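Long-range contacts in cyclic nucleotide-binding protein (Ruegeria pomeroyi, PDB 3FX3), which probably acts as a DNA-binding transcription regulator of the Crp type, pairing a cyclic nucleotide-binding domain with a helix-turn-helix domain: residues V57-W62 and P106-H111; K64-T69 and P98-A103; T153-V158 and F199-A204; A172-L177 and H213-D218. All blocks are in the same frame, centred on the assembly; numbering follows the deposited sequence.

Overall arrangement
Two-domain regulators of the Crp type pair a beta-roll with a winged helix-turn-helix, and the four contacts sample both. Contacts 1 and 2, centres about 16 Å apart, join strands of the cyclic nucleotide-binding domain, each in its own four-stranded antiparallel sheet: strand 54-58 is followed, round a corner, by 62-68, and 100-103 by 107-113, so contact 2 is nested along the chain inside the loop closed by contact 1. Both close before contacts 3 and 4 open; these, with centres about 14 Å apart, interlock within the helix-turn-helix domain. The series matches successive domains, one probably sensing, one probably DNA-binding. One meeting place is the probable hydrogen bond from Trp62 (contact 1) to Thr176 O (contact 4).

Contact 1 (V57-W62 and P106-H111); sequences VVIDGW and PCEVMH
Five backbone hydrogen bonds tie Val57-Asp60 to Glu108-Met110, and their spacing shows how a beta bulge bends a strand. Val57 and Met110 form a hydrogen-bonded antiparallel pair, the bond from Met110 N to Val57 O measuring 2.8 Å and running nearly straight at 172°. Past the non-hydrogen-bonded pair of Val58 and Val109 the register slips by one residue. Ile59 N at 2.9 Å and Asp60 N at 3.2 Å then both reach Glu108 O, from the same face of its carbonyl plane, which makes a classic bulge; Glu108 N returns a bond to Asp60 O.

Apolar contacts gather on one side. Val57 and the selenomethionine Met110 lie alongside each other, and CG2 of Val57 meets CE of Met110 at 3.7 Å. The Met110 chain stays extended through SE and bends only at its last torsion (chi3 70°), which turns CE back to the valine. Ile59 lays CD1 against CB of Met110 at 4.0 Å.

Weaker CA-H...O contacts complete the seam: Val109 CA lies 3.4 Å from Val57 O, and Cys107 CA 3.3 Å from Asp60 O. Gly61 has backbone angles that call for glycine, and a side chain there would collide with Pro106 O.

Strand 107-113 is flanked on its other side by strand 35-39, while helix 7-13 packs on Ile59 and Met110.

Contact 2 (K64-T69 and P98-A103); sequences KLFRMT and PVSAEA
Phe66 and Glu102, followed by Lys64, have the most surface buried here, and together they illustrate how side chains on one face of an antiparallel pair interlock. The Phe66 ring takes CB of Ser100 over one face, a CH-pi contact with CB 4.0 Å from the ring centroid, while CB of Glu102 lies at the ring's edge, 3.9 Å from CE1. With chi1 at 63°, CG of Phe66 sits between backbone N and carbonyl carbon, and the ring thereby leans over the neighbouring strand. An alanine at Phe66 is likely to open a gap above Ser100 and deprive the aliphatic part of Glu102 of its lateral support.

Lys64 and Glu102 run side by side, pointing the same way. Their charged ends, NZ and OE2, stand 4.0 Å apart, too far for a salt bridge; a water bridges them, 2.6 Å from Lys64 NZ and 2.8 Å from Glu102 OE2. On the other face CD1 of Leu65 meets CB of Ala101 at 3.8 Å. Four backbone hydrogen bonds, two between Lys64 and Glu102 and two between Phe66 and Ser100, fix the register.

Strand 62-68 has strand 74-81 as its other neighbour, and strand 100-103 has strand 44-46.

Contact 3 (T153-V158 and F199-A204); sequences TGAQRV and FSRLKA
Leu202 reaches from helix 192-203 across to Ala155 and Val158 in the first turn of helix 154-165, its branched end filling the angle between steeply crossed helices. The short axes cross at -79° and come within 9.0 Å of each other. From CB the chain leads to CG, 4.0 Å from Ala155 O, and there it forks. Both methyls, CD1 and CD2, lie 3.7 Å from Ala155 O; CD1 in addition meets CG1 of Val158 at 3.7 Å, and CD2 stands 4.3 Å from Ala155 CB. Chi1 of -67° puts the fork at CG, and chi2 near 180° sends CD1 to Val158 and CD2 to Ala155.

CG1 of Val158 also meets CE1 of Phe199 at 3.8 Å, the two side chains crossing at about a right angle. Ala155 CB, for its part, touches the aliphatic CD of Arg201 at 3.8 Å. A glycine in place of Leu202 would probably cost CG1 of Val158 its contact with CD1 and open a gap beside the carbonyl of Ala155.

Thr153 and Gln156 close the start of helix 154-165 with a capping box: Thr153 N donates to Gln156 OE1, and Gln156 N to Thr153 OG1. Tyr225 of helix 219-227 also packs on Ala155, Arg201 and Leu202. Apolar carbons meet carbons and the Ala155 carbonyl oxygen, with no hydrogen bond between the segments, which suggests that this crossing rests on shape and burial.

Contact 4 (A172-L177 and H213-D218); sequences ACEVTL and HAEIED. With PO4 (phosphate ion), chain G.
The His213 ring and the Glu174 carboxylate meet across the two strands with their planes 35° apart, and the ring shows how an imidazole can serve two anionic partners through its edge. Glu174 approaches obliquely, its CD 3.5 Å from His213 CD2. In the ring plane, at the edge, NE2 donates to Glu215 OE2 at 2.7 Å in an almost straight bond (176°), although the carboxylate oxygen is met from above its own plane. The other nitrogen, ND1, donates to O3 of a phosphate ion, also at 2.7 Å. Chi1 of 82° places CG of His213 between backbone N and carbonyl carbon, turning the ring toward Glu174. In the crystal, two bonds at the edge thus hold the ring's rotation. Glu174 OE1 and Glu215 OE2 stand 4.3 Å apart, a proximity of like charges that a protonated His213 would probably ease. The phosphate, probably from the crystallisation liquor, is also bound by Asn212 N.

On the other face of the sheet the contacts are apolar. CB of Ala214 is met by CG2 of Val175 at 3.7 Å and by CD1 of Leu177 at 3.9 Å, while Ile216 packs its CB against that of Cys173. Cys173 is further anchored by its disulfide to Cys166. Paired backbone bonds link Cys173 with Ile216 and Val175 with Ala214.

The hairpin of strands 207-209 and 213-216, with 173-176 pairing along it, is consistent with the wing of a Crp-like winged helix-turn-helix domain.

Contact 1 (V57-W62 and P106-H111)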
loop_
_atom_site.group_PDB
_atom_site.type_symbol
_atom_site.label_atom_id
_atom_site.label_comp_id
_atom_site.label_asym_id
_atom_site.label_seq_id
_atom_site.Cartn_x
_atom_site.Cartn_y
_atom_site.Cartn_z
ATOM N N VAL B 57 10.973 1.172 -15.803
ATOM C CA VAL B 57 9.703 0.532 -16.012
ATOM C C VAL B 57 9.866 -0.679 -16.949
ATOM O O VAL B 57 10.282 -0.523 -18.122
ATOM C CB VAL B 57 8.698 1.507 -16.648
ATOM C CG1 VAL B 57 7.336 0.836 -16.736
ATOM C CG2 VAL B 57 8.601 2.837 -15.843
ATOM N N VAL B 58 9.561 -1.871 -16.448
ATOM C CA VAL B 58 9.655 -3.089 -17.256
ATOM C C VAL B 58 8.504 -3.097 -18.261
ATOM O O VAL B 58 7.360 -2.855 -17.879
ATOM C CB VAL B 58 9.623 -4.346 -16.388
ATOM C CG1 VAL B 58 9.825 -5.632 -17.255
ATOM C CG2 VAL B 58 10.678 -4.238 -15.288
ATOM N N ILE B 59 8.824 -3.261 -19.546
ATOM C CA ILE B 59 7.832 -3.381 -20.602
ATOM C C ILE B 59 7.568 -4.854 -20.891
ATOM O O ILE B 59 6.429 -5.245 -21.173
ATOM C CB ILE B 59 8.298 -2.706 -21.882
ATOM C CG1 ILE B 59 8.588 -1.222 -21.620
ATOM C CG2 ILE B 59 7.275 -2.908 -23.010
ATOM C CD1 ILE B 59 7.491 -0.448 -20.876
ATOM N N ASP B 60 8.609 -5.673 -20.795
ATOM C CA ASP B 60 8.489 -7.115 -21.032
ATOM C C ASP B 60 9.598 -7.852 -20.306
ATOM O O ASP B 60 10.709 -7.322 -20.198
ATOM C CB ASP B 60 8.629 -7.424 -22.533
ATOM C CG ASP B 60 8.188 -8.852 -22.884
ATOM O OD1 ASP B 60 6.998 -9.185 -22.679
ATOM O OD2 ASP B 60 9.033 -9.649 -23.309
ATOM N N GLY B 61 9.330 -9.064 -19.832
ATOM C CA GLY B 61 10.362 -9.886 -19.185
ATOM C C GLY B 61 10.412 -9.695 -17.683
ATOM O O GLY B 61 9.524 -9.102 -17.103
ATOM N N TRP B 62 11.452 -10.225 -17.053
ATOM C CA TRP B 62 11.602 -10.220 -15.592
ATOM C C TRP B 62 12.973 -9.667 -15.214
ATOM O O TRP B 62 13.993 -10.091 -15.760
ATOM C CB TRP B 62 11.467 -11.634 -15.050
ATOM C CG TRP B 62 10.068 -12.140 -15.061
ATOM C CD1 TRP B 62 9.419 -12.744 -16.092
ATOM C CD2 TRP B 62 9.130 -12.064 -13.979
ATOM N NE1 TRP B 62 8.122 -13.058 -15.717
ATOM C CE2 TRP B 62 7.928 -12.637 -14.424
ATOM C CE3 TRP B 62 9.195 -11.559 -12.678
ATOM C CZ2 TRP B 62 6.797 -12.722 -13.616
ATOM C CZ3 TRP B 62 8.069 -11.653 -11.869
ATOM C CH2 TRP B 62 6.895 -12.248 -12.339
ATOM N N PRO B 106 15.138 -12.441 -21.216
ATOM C CA PRO B 106 15.269 -11.278 -22.087
ATOM C C PRO B 106 14.214 -10.223 -21.692
ATOM O O PRO B 106 13.069 -10.587 -21.382
ATOM C CB PRO B 106 14.996 -11.845 -23.494
ATOM C CG PRO B 106 15.274 -13.329 -23.371
ATOM C CD PRO B 106 14.804 -13.662 -21.968
ATOM N N CYS B 107 14.623 -8.951 -21.653
ATOM C CA CYS B 107 13.791 -7.823 -21.154
ATOM C C CYS B 107 13.728 -6.676 -22.122
ATOM O O CYS B 107 14.691 -6.421 -22.818
ATOM C CB CYS B 107 14.415 -7.237 -19.895
ATOM S SG CYS B 107 14.104 -8.294 -18.554
ATOM N N GLU B 108 12.623 -5.943 -22.100
ATOM C CA GLU B 108 12.562 -4.581 -22.626
ATOM C C GLU B 108 12.223 -3.678 -21.461
ATOM O O GLU B 108 11.340 -3.995 -20.687
ATOM C CB GLU B 108 11.464 -4.431 -23.684
ATOM C CG GLU B 108 11.859 -5.003 -25.002
ATOM C CD GLU B 108 10.749 -4.923 -26.035
ATOM O OE1 GLU B 108 9.843 -4.045 -25.924
ATOM O OE2 GLU B 108 10.803 -5.755 -26.974
ATOM N N VAL B 109 12.926 -2.556 -21.355
ATOM C CA VAL B 109 12.723 -1.599 -20.288
ATOM C C VAL B 109 12.596 -0.196 -20.885
ATOM O O VAL B 109 13.234 0.148 -21.883
ATOM C CB VAL B 109 13.867 -1.657 -19.290
ATOM C CG1 VAL B 109 13.657 -0.655 -18.126
ATOM C CG2 VAL B 109 14.065 -3.083 -18.787
HETATM N N MSE B 110 11.758 0.612 -20.253
HETATM C CA MSE B 110 11.666 2.015 -20.526
HETATM C C MSE B 110 12.313 2.763 -19.380
HETATM O O MSE B 110 11.898 2.646 -18.218
HETATM C CB MSE B 110 10.201 2.442 -20.642
HETATM C CG MSE B 110 10.040 3.867 -21.171
HETATM SE SE MSE B 110 8.202 4.481 -20.984
HETATM C CE MSE B 110 8.143 4.654 -19.044
ATOM N N HIS B 111 13.309 3.559 -19.694
ATOM C CA HIS B 111 14.005 4.337 -18.670
ATOM C C HIS B 111 13.595 5.813 -18.809
ATOM O O HIS B 111 13.719 6.390 -19.878
ATOM C CB HIS B 111 15.528 4.229 -18.853
ATOM C CG HIS B 111 16.070 2.834 -18.811
ATOM N ND1 HIS B 111 16.373 2.186 -17.633
ATOM C CD2 HIS B 111 16.478 2.007 -19.807
ATOM C CE1 HIS B 111 16.854 0.985 -17.909
ATOM N NE2 HIS B 111 16.965 0.865 -19.215
#

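Contact 2 (K64-T69 and P98-A103)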
loop_
_atom_site.group_PDB
_atom_site.type_symbol
_atom_site.label_atom_id
_atom_site.label_comp_id
_atom_site.label_asym_id
_atom_site.label_seq_id
_atom_site.Cartn_x
_atom_site.Cartn_y
_atom_site.Cartn_z
ATOM N N LYS B 64 15.523 -8.864 -11.849
ATOM C CA LYS B 64 15.719 -9.090 -10.414
ATOM C C LYS B 64 16.587 -7.991 -9.817
ATOM O O LYS B 64 17.503 -7.497 -10.472
ATOM C CB LYS B 64 16.323 -10.460 -10.139
ATOM C CG LYS B 64 17.835 -10.592 -10.363
ATOM C CD LYS B 64 18.389 -11.980 -9.954
ATOM C CE LYS B 64 19.718 -12.257 -10.666
ATOM N NZ LYS B 64 20.334 -13.585 -10.367
ATOM N N LEU B 65 16.301 -7.617 -8.580
ATOM C CA LEU B 65 17.143 -6.715 -7.824
ATOM C C LEU B 65 17.781 -7.546 -6.712
ATOM O O LEU B 65 17.090 -8.322 -6.069
ATOM C CB LEU B 65 16.315 -5.588 -7.203
ATOM C CG LEU B 65 16.002 -4.348 -8.063
ATOM C CD1 LEU B 65 15.753 -4.682 -9.490
ATOM C CD2 LEU B 65 14.828 -3.516 -7.481
ATOM N N PHE B 66 19.065 -7.343 -6.454
ATOM C CA PHE B 66 19.775 -8.137 -5.446
ATOM C C PHE B 66 20.915 -7.330 -4.820
ATOM O O PHE B 66 21.454 -6.421 -5.453
ATOM C CB PHE B 66 20.309 -9.430 -6.087
ATOM C CG PHE B 66 21.328 -9.206 -7.177
ATOM C CD1 PHE B 66 20.926 -9.001 -8.479
ATOM C CD2 PHE B 66 22.692 -9.244 -6.895
ATOM C CE1 PHE B 66 21.856 -8.787 -9.499
ATOM C CE2 PHE B 66 23.644 -9.044 -7.900
ATOM C CZ PHE B 66 23.229 -8.828 -9.206
ATOM N N ARG B 67 21.251 -7.627 -3.567
ATOM C CA ARG B 67 22.440 -7.059 -2.962
ATOM C C ARG B 67 23.461 -8.124 -2.648
ATOM O O ARG B 67 23.122 -9.289 -2.472
ATOM C CB ARG B 67 22.139 -6.206 -1.737
ATOM C CG ARG B 67 21.434 -6.894 -0.599
ATOM C CD ARG B 67 21.472 -5.998 0.683
ATOM N NE ARG B 67 22.526 -6.405 1.627
ATOM C CZ ARG B 67 22.494 -7.507 2.393
ATOM N NH1 ARG B 67 21.441 -8.348 2.338
ATOM N NH2 ARG B 67 23.527 -7.783 3.210
HETATM N N MSE B 68 24.718 -7.706 -2.609
HETATM C CA MSE B 68 25.817 -8.574 -2.265
HETATM C C MSE B 68 25.968 -8.648 -0.748
HETATM O O MSE B 68 26.126 -7.633 -0.119
HETATM C CB MSE B 68 27.114 -8.032 -2.880
HETATM C CG MSE B 68 27.040 -7.916 -4.400
HETATM SE SE MSE B 68 26.468 -9.638 -5.162
HETATM C CE MSE B 68 27.789 -10.725 -4.268
ATOM N N THR B 69 25.921 -9.857 -0.186
ATOM C CA THR B 69 26.215 -10.067 1.239
ATOM C C THR B 69 27.724 -9.853 1.418
ATOM O O THR B 69 28.467 -9.811 0.430
ATOM C CB THR B 69 25.765 -11.486 1.739
ATOM O OG1 THR B 69 26.648 -12.515 1.272
ATOM C CG2 THR B 69 24.343 -11.809 1.257
ATOM N N PRO B 98 21.343 0.987 -3.925
ATOM C CA PRO B 98 21.608 0.076 -2.816
ATOM C C PRO B 98 21.594 -1.387 -3.264
ATOM O O PRO B 98 21.931 -2.260 -2.483
ATOM C CB PRO B 98 20.445 0.353 -1.846
ATOM C CG PRO B 98 19.340 0.788 -2.696
ATOM C CD PRO B 98 19.938 1.437 -3.927
ATOM N N VAL B 99 21.203 -1.623 -4.516
ATOM C CA VAL B 99 21.109 -2.950 -5.102
ATOM C C VAL B 99 21.580 -2.904 -6.551
ATOM O O VAL B 99 21.710 -1.812 -7.153
ATOM C CB VAL B 99 19.671 -3.502 -5.050
ATOM C CG1 VAL B 99 19.202 -3.662 -3.595
ATOM C CG2 VAL B 99 18.715 -2.626 -5.828
ATOM N N SER B 100 21.862 -4.088 -7.100
ATOM C CA SER B 100 22.081 -4.257 -8.530
ATOM C C SER B 100 20.818 -4.799 -9.152
ATOM O O SER B 100 19.978 -5.341 -8.449
ATOM C CB SER B 100 23.238 -5.226 -8.759
ATOM O OG SER B 100 24.411 -4.709 -8.155
ATOM N N ALA B 101 20.688 -4.632 -10.470
ATOM C CA ALA B 101 19.543 -5.118 -11.242
ATOM C C ALA B 101 20.079 -5.868 -12.458
ATOM O O ALA B 101 20.976 -5.383 -13.155
ATOM C CB ALA B 101 18.693 -3.963 -11.731
ATOM N N GLU B 102 19.480 -7.006 -12.740
ATOM C CA GLU B 102 19.899 -7.869 -13.823
ATOM C C GLU B 102 18.680 -8.485 -14.467
ATOM O O GLU B 102 17.743 -8.844 -13.759
ATOM C CB GLU B 102 20.764 -8.973 -13.247
ATOM C CG GLU B 102 21.459 -9.812 -14.250
ATOM C CD GLU B 102 22.462 -10.757 -13.570
ATOM O OE1 GLU B 102 23.482 -10.239 -13.047
ATOM O OE2 GLU B 102 22.196 -11.984 -13.539
ATOM N N ALA B 103 18.706 -8.610 -15.784
ATOM C CA ALA B 103 17.646 -9.267 -16.528
ATOM C C ALA B 103 17.663 -10.774 -16.228
ATOM O O ALA B 103 18.694 -11.419 -16.330
ATOM C CB ALA B 103 17.828 -9.037 -18.016
HETATM O O HOH W 1 22.805 -13.147 -11.112
#

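Contact 3 (T153-V158 and F199-A204)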
loop_
_atom_site.group_PDB
_atom_site.type_symbol
_atom_site.label_atom_id
_atom_site.label_comp_id
_atom_site.label_asym_id
_atom_site.label_seq_id
_atom_site.Cartn_x
_atom_site.Cartn_y
_atom_site.Cartn_z
ATOM N N THR B 153 -6.450 -19.100 0.190
ATOM C CA THR B 153 -5.422 -20.130 0.349
ATOM C C THR B 153 -4.195 -19.862 -0.540
ATOM O O THR B 153 -4.233 -19.031 -1.460
ATOM C CB THR B 153 -5.943 -21.537 -0.042
ATOM O OG1 THR B 153 -6.159 -21.578 -1.463
ATOM C CG2 THR B 153 -7.235 -21.891 0.742
ATOM N N GLY B 154 -3.111 -20.589 -0.279
ATOM C CA GLY B 154 -1.940 -20.497 -1.132
ATOM C C GLY B 154 -2.262 -20.587 -2.619
ATOM O O GLY B 154 -1.820 -19.750 -3.412
ATOM N N ALA B 155 -3.003 -21.621 -3.008
ATOM C CA ALA B 155 -3.336 -21.809 -4.411
ATOM C C ALA B 155 -4.078 -20.585 -4.925
ATOM O O ALA B 155 -3.823 -20.123 -6.052
ATOM C CB ALA B 155 -4.185 -23.103 -4.622
ATOM N N GLN B 156 -4.998 -20.061 -4.107
ATOM C CA GLN B 156 -5.799 -18.906 -4.505
ATOM C C GLN B 156 -4.920 -17.687 -4.711
ATOM O O GLN B 156 -5.136 -16.911 -5.640
ATOM C CB GLN B 156 -6.911 -18.602 -3.487
ATOM C CG GLN B 156 -8.061 -19.608 -3.566
ATOM C CD GLN B 156 -9.141 -19.371 -2.540
ATOM O OE1 GLN B 156 -8.867 -19.301 -1.348
ATOM N NE2 GLN B 156 -10.387 -19.269 -3.001
ATOM N N ARG B 157 -3.922 -17.524 -3.852
ATOM C CA ARG B 157 -3.024 -16.375 -3.982
ATOM C C ARG B 157 -2.227 -16.438 -5.266
ATOM O O ARG B 157 -2.005 -15.421 -5.882
ATOM C CB ARG B 157 -2.103 -16.257 -2.778
ATOM C CG ARG B 157 -2.850 -15.891 -1.465
ATOM C CD ARG B 157 -1.915 -16.079 -0.265
ATOM N NE ARG B 157 -0.810 -15.175 -0.432
ATOM C CZ ARG B 157 0.469 -15.418 -0.202
ATOM N NH1 ARG B 157 0.919 -16.565 0.275
ATOM N NH2 ARG B 157 1.301 -14.443 -0.440
ATOM N N VAL B 158 -1.844 -17.640 -5.694
ATOM C CA VAL B 158 -1.084 -17.796 -6.943
ATOM C C VAL B 158 -1.991 -17.529 -8.145
ATOM O O VAL B 158 -1.576 -16.868 -9.121
ATOM C CB VAL B 158 -0.438 -19.193 -7.028
ATOM C CG1 VAL B 158 0.218 -19.432 -8.407
ATOM C CG2 VAL B 158 0.569 -19.347 -5.897
ATOM N N PHE B 199 0.644 -24.688 -7.708
ATOM C CA PHE B 199 0.573 -24.964 -9.144
ATOM C C PHE B 199 -0.142 -26.283 -9.415
ATOM O O PHE B 199 -0.907 -26.400 -10.379
ATOM C CB PHE B 199 1.967 -25.043 -9.779
ATOM C CG PHE B 199 2.651 -23.722 -9.958
ATOM C CD1 PHE B 199 1.962 -22.606 -10.397
ATOM C CD2 PHE B 199 4.008 -23.619 -9.753
ATOM C CE1 PHE B 199 2.604 -21.405 -10.579
ATOM C CE2 PHE B 199 4.670 -22.414 -9.947
ATOM C CZ PHE B 199 3.957 -21.303 -10.350
ATOM N N SER B 200 0.116 -27.278 -8.575
ATOM C CA SER B 200 -0.493 -28.585 -8.779
ATOM C C SER B 200 -2.017 -28.471 -8.668
ATOM O O SER B 200 -2.750 -28.878 -9.572
ATOM C CB SER B 200 0.036 -29.583 -7.770
ATOM O OG SER B 200 -0.487 -30.854 -8.061
ATOM N N ARG B 201 -2.485 -27.893 -7.571
ATOM C CA ARG B 201 -3.902 -27.623 -7.407
ATOM C C ARG B 201 -4.515 -26.871 -8.596
ATOM O O ARG B 201 -5.625 -27.185 -9.013
ATOM C CB ARG B 201 -4.135 -26.815 -6.138
ATOM C CG ARG B 201 -4.004 -27.640 -4.880
ATOM C CD ARG B 201 -4.070 -26.755 -3.637
ATOM N NE ARG B 201 -4.904 -27.338 -2.589
ATOM C CZ ARG B 201 -4.608 -28.448 -1.911
ATOM N NH1 ARG B 201 -5.443 -28.888 -0.981
ATOM N NH2 ARG B 201 -3.481 -29.127 -2.157
ATOM N N LEU B 202 -3.792 -25.895 -9.142
ATOM C CA LEU B 202 -4.352 -25.007 -10.170
ATOM C C LEU B 202 -4.492 -25.689 -11.527
ATOM O O LEU B 202 -5.143 -25.148 -12.429
ATOM C CB LEU B 202 -3.549 -23.698 -10.292
ATOM C CG LEU B 202 -3.600 -22.736 -9.091
ATOM C CD1 LEU B 202 -2.724 -21.506 -9.326
ATOM C CD2 LEU B 202 -5.025 -22.312 -8.754
ATOM N N LYS B 203 -3.895 -26.869 -11.669
ATOM C CA LYS B 203 -4.181 -27.737 -12.812
ATOM C C LYS B 203 -5.703 -27.874 -12.949
ATOM O O LYS B 203 -6.253 -27.685 -14.034
ATOM C CB LYS B 203 -3.530 -29.121 -12.656
ATOM C CG LYS B 203 -1.984 -29.114 -12.667
ATOM C CD LYS B 203 -1.375 -30.553 -12.615
ATOM C CE LYS B 203 0.156 -30.531 -12.368
ATOM N NZ LYS B 203 0.817 -31.895 -12.353
ATOM N N ALA B 204 -6.377 -28.154 -11.838
ATOM C CA ALA B 204 -7.839 -28.288 -11.837
ATOM C C ALA B 204 -8.581 -26.997 -12.273
ATOM O O ALA B 204 -9.723 -27.082 -12.701
ATOM C CB ALA B 204 -8.325 -28.753 -10.465
#

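Contact 4 (A172-L177 and H213-D218)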
loop_
_atom_site.group_PDB
_atom_site.type_symbol
_atom_site.label_atom_id
_atom_site.label_comp_id
_atom_site.label_asym_id
_atom_site.label_seq_id
_atom_site.Cartn_x
_atom_site.Cartn_y
_atom_site.Cartn_z
ATOM N N ALA B 172 -8.328 -17.411 -23.177
ATOM C CA ALA B 172 -7.087 -18.087 -22.811
ATOM C C ALA B 172 -6.005 -17.037 -22.610
ATOM O O ALA B 172 -6.120 -15.911 -23.089
ATOM C CB ALA B 172 -6.671 -19.090 -23.879
ATOM N N CYS B 173 -4.957 -17.406 -21.883
ATOM C CA CYS B 173 -3.880 -16.480 -21.570
ATOM C C CYS B 173 -2.570 -17.223 -21.390
ATOM O O CYS B 173 -2.549 -18.377 -20.966
ATOM C CB CYS B 173 -4.212 -15.716 -20.291
ATOM S SG CYS B 173 -3.041 -14.401 -19.948
ATOM N N GLU B 174 -1.477 -16.550 -21.708
ATOM C CA GLU B 174 -0.160 -17.102 -21.508
ATOM C C GLU B 174 0.760 -16.042 -20.914
ATOM O O GLU B 174 0.895 -14.948 -21.470
ATOM C CB GLU B 174 0.376 -17.618 -22.835
ATOM C CG GLU B 174 1.884 -17.798 -22.862
ATOM C CD GLU B 174 2.374 -18.554 -24.088
ATOM O OE1 GLU B 174 1.566 -19.267 -24.730
ATOM O OE2 GLU B 174 3.583 -18.426 -24.391
ATOM N N VAL B 175 1.383 -16.369 -19.782
ATOM C CA VAL B 175 2.309 -15.452 -19.110
ATOM C C VAL B 175 3.711 -16.078 -19.010
ATOM O O VAL B 175 3.862 -17.232 -18.623
ATOM C CB VAL B 175 1.802 -15.063 -17.712
ATOM C CG1 VAL B 175 0.437 -14.399 -17.817
ATOM C CG2 VAL B 175 1.734 -16.276 -16.797
ATOM N N THR B 176 4.728 -15.317 -19.382
ATOM C CA THR B 176 6.113 -15.800 -19.335
ATOM C C THR B 176 6.618 -15.706 -17.881
ATOM O O THR B 176 6.367 -14.708 -17.202
ATOM C CB THR B 176 7.000 -14.939 -20.226
ATOM O OG1 THR B 176 6.924 -13.602 -19.737
ATOM C CG2 THR B 176 6.526 -14.969 -21.691
ATOM N N LEU B 177 7.310 -16.735 -17.400
ATOM C CA LEU B 177 7.831 -16.737 -16.026
ATOM C C LEU B 177 9.315 -16.999 -16.036
ATOM O O LEU B 177 9.840 -17.580 -16.985
ATOM C CB LEU B 177 7.170 -17.834 -15.195
ATOM C CG LEU B 177 5.664 -17.818 -14.983
ATOM C CD1 LEU B 177 5.192 -19.115 -14.347
ATOM C CD2 LEU B 177 5.255 -16.596 -14.151
ATOM N N HIS B 213 7.020 -20.419 -19.007
ATOM C CA HIS B 213 5.714 -19.790 -19.095
ATOM C C HIS B 213 4.614 -20.613 -18.429
ATOM O O HIS B 213 4.779 -21.812 -18.198
ATOM C CB HIS B 213 5.365 -19.480 -20.568
ATOM C CG HIS B 213 4.819 -20.644 -21.327
ATOM N ND1 HIS B 213 5.600 -21.707 -21.730
ATOM C CD2 HIS B 213 3.563 -20.910 -21.767
ATOM C CE1 HIS B 213 4.849 -22.583 -22.381
ATOM N NE2 HIS B 213 3.608 -22.122 -22.418
ATOM N N ALA B 214 3.518 -19.937 -18.098
ATOM C CA ALA B 214 2.312 -20.573 -17.597
ATOM C C ALA B 214 1.215 -20.385 -18.630
ATOM O O ALA B 214 1.147 -19.363 -19.306
ATOM C CB ALA B 214 1.888 -19.964 -16.289
ATOM N N GLU B 215 0.348 -21.380 -18.734
ATOM C CA GLU B 215 -0.786 -21.338 -19.645
ATOM C C GLU B 215 -2.073 -21.406 -18.834
ATOM O O GLU B 215 -2.283 -22.362 -18.075
ATOM C CB GLU B 215 -0.704 -22.492 -20.647
ATOM C CG GLU B 215 0.521 -22.378 -21.555
ATOM C CD GLU B 215 0.687 -23.527 -22.531
ATOM O OE1 GLU B 215 0.030 -24.576 -22.362
ATOM O OE2 GLU B 215 1.506 -23.381 -23.470
ATOM N N ILE B 216 -2.902 -20.370 -18.988
ATOM C CA ILE B 216 -4.246 -20.305 -18.394
ATOM C C ILE B 216 -5.263 -20.516 -19.518
ATOM O O ILE B 216 -5.362 -19.697 -20.435
ATOM C CB ILE B 216 -4.508 -18.929 -17.715
ATOM C CG1 ILE B 216 -3.428 -18.623 -16.672
ATOM C CG2 ILE B 216 -5.906 -18.883 -17.063
ATOM C CD1 ILE B 216 -2.121 -18.022 -17.238
ATOM N N GLU B 217 -6.006 -21.613 -19.473
ATOM C CA GLU B 217 -6.956 -21.885 -20.559
ATOM C C GLU B 217 -8.156 -20.920 -20.492
ATOM O O GLU B 217 -8.577 -20.393 -21.524
ATOM C CB GLU B 217 -7.373 -23.364 -20.609
ATOM C CG GLU B 217 -8.332 -23.839 -19.517
ATOM C CD GLU B 217 -8.621 -25.347 -19.601
ATOM O OE1 GLU B 217 -7.709 -26.119 -19.986
ATOM O OE2 GLU B 217 -9.764 -25.766 -19.276
ATOM N N ASP B 218 -8.642 -20.626 -19.283
ATOM C CA ASP B 218 -9.816 -19.760 -19.113
ATOM C C ASP B 218 -9.696 -18.824 -17.911
ATOM O O ASP B 218 -9.816 -19.244 -16.758
ATOM C CB ASP B 218 -11.079 -20.621 -18.995
ATOM C CG ASP B 218 -12.376 -19.811 -19.110
ATOM O OD1 ASP B 218 -12.439 -18.634 -18.686
ATOM O OD2 ASP B 218 -13.359 -20.381 -19.612
HETATM P P PO4 G . 8.683 -23.598 -22.384
HETATM O O1 PO4 G . 9.922 -23.013 -23.016
HETATM O O2 PO4 G . 8.960 -24.911 -21.666
HETATM O O3 PO4 G . 8.128 -22.602 -21.388
HETATM O O4 PO4 G . 7.674 -23.851 -23.481
#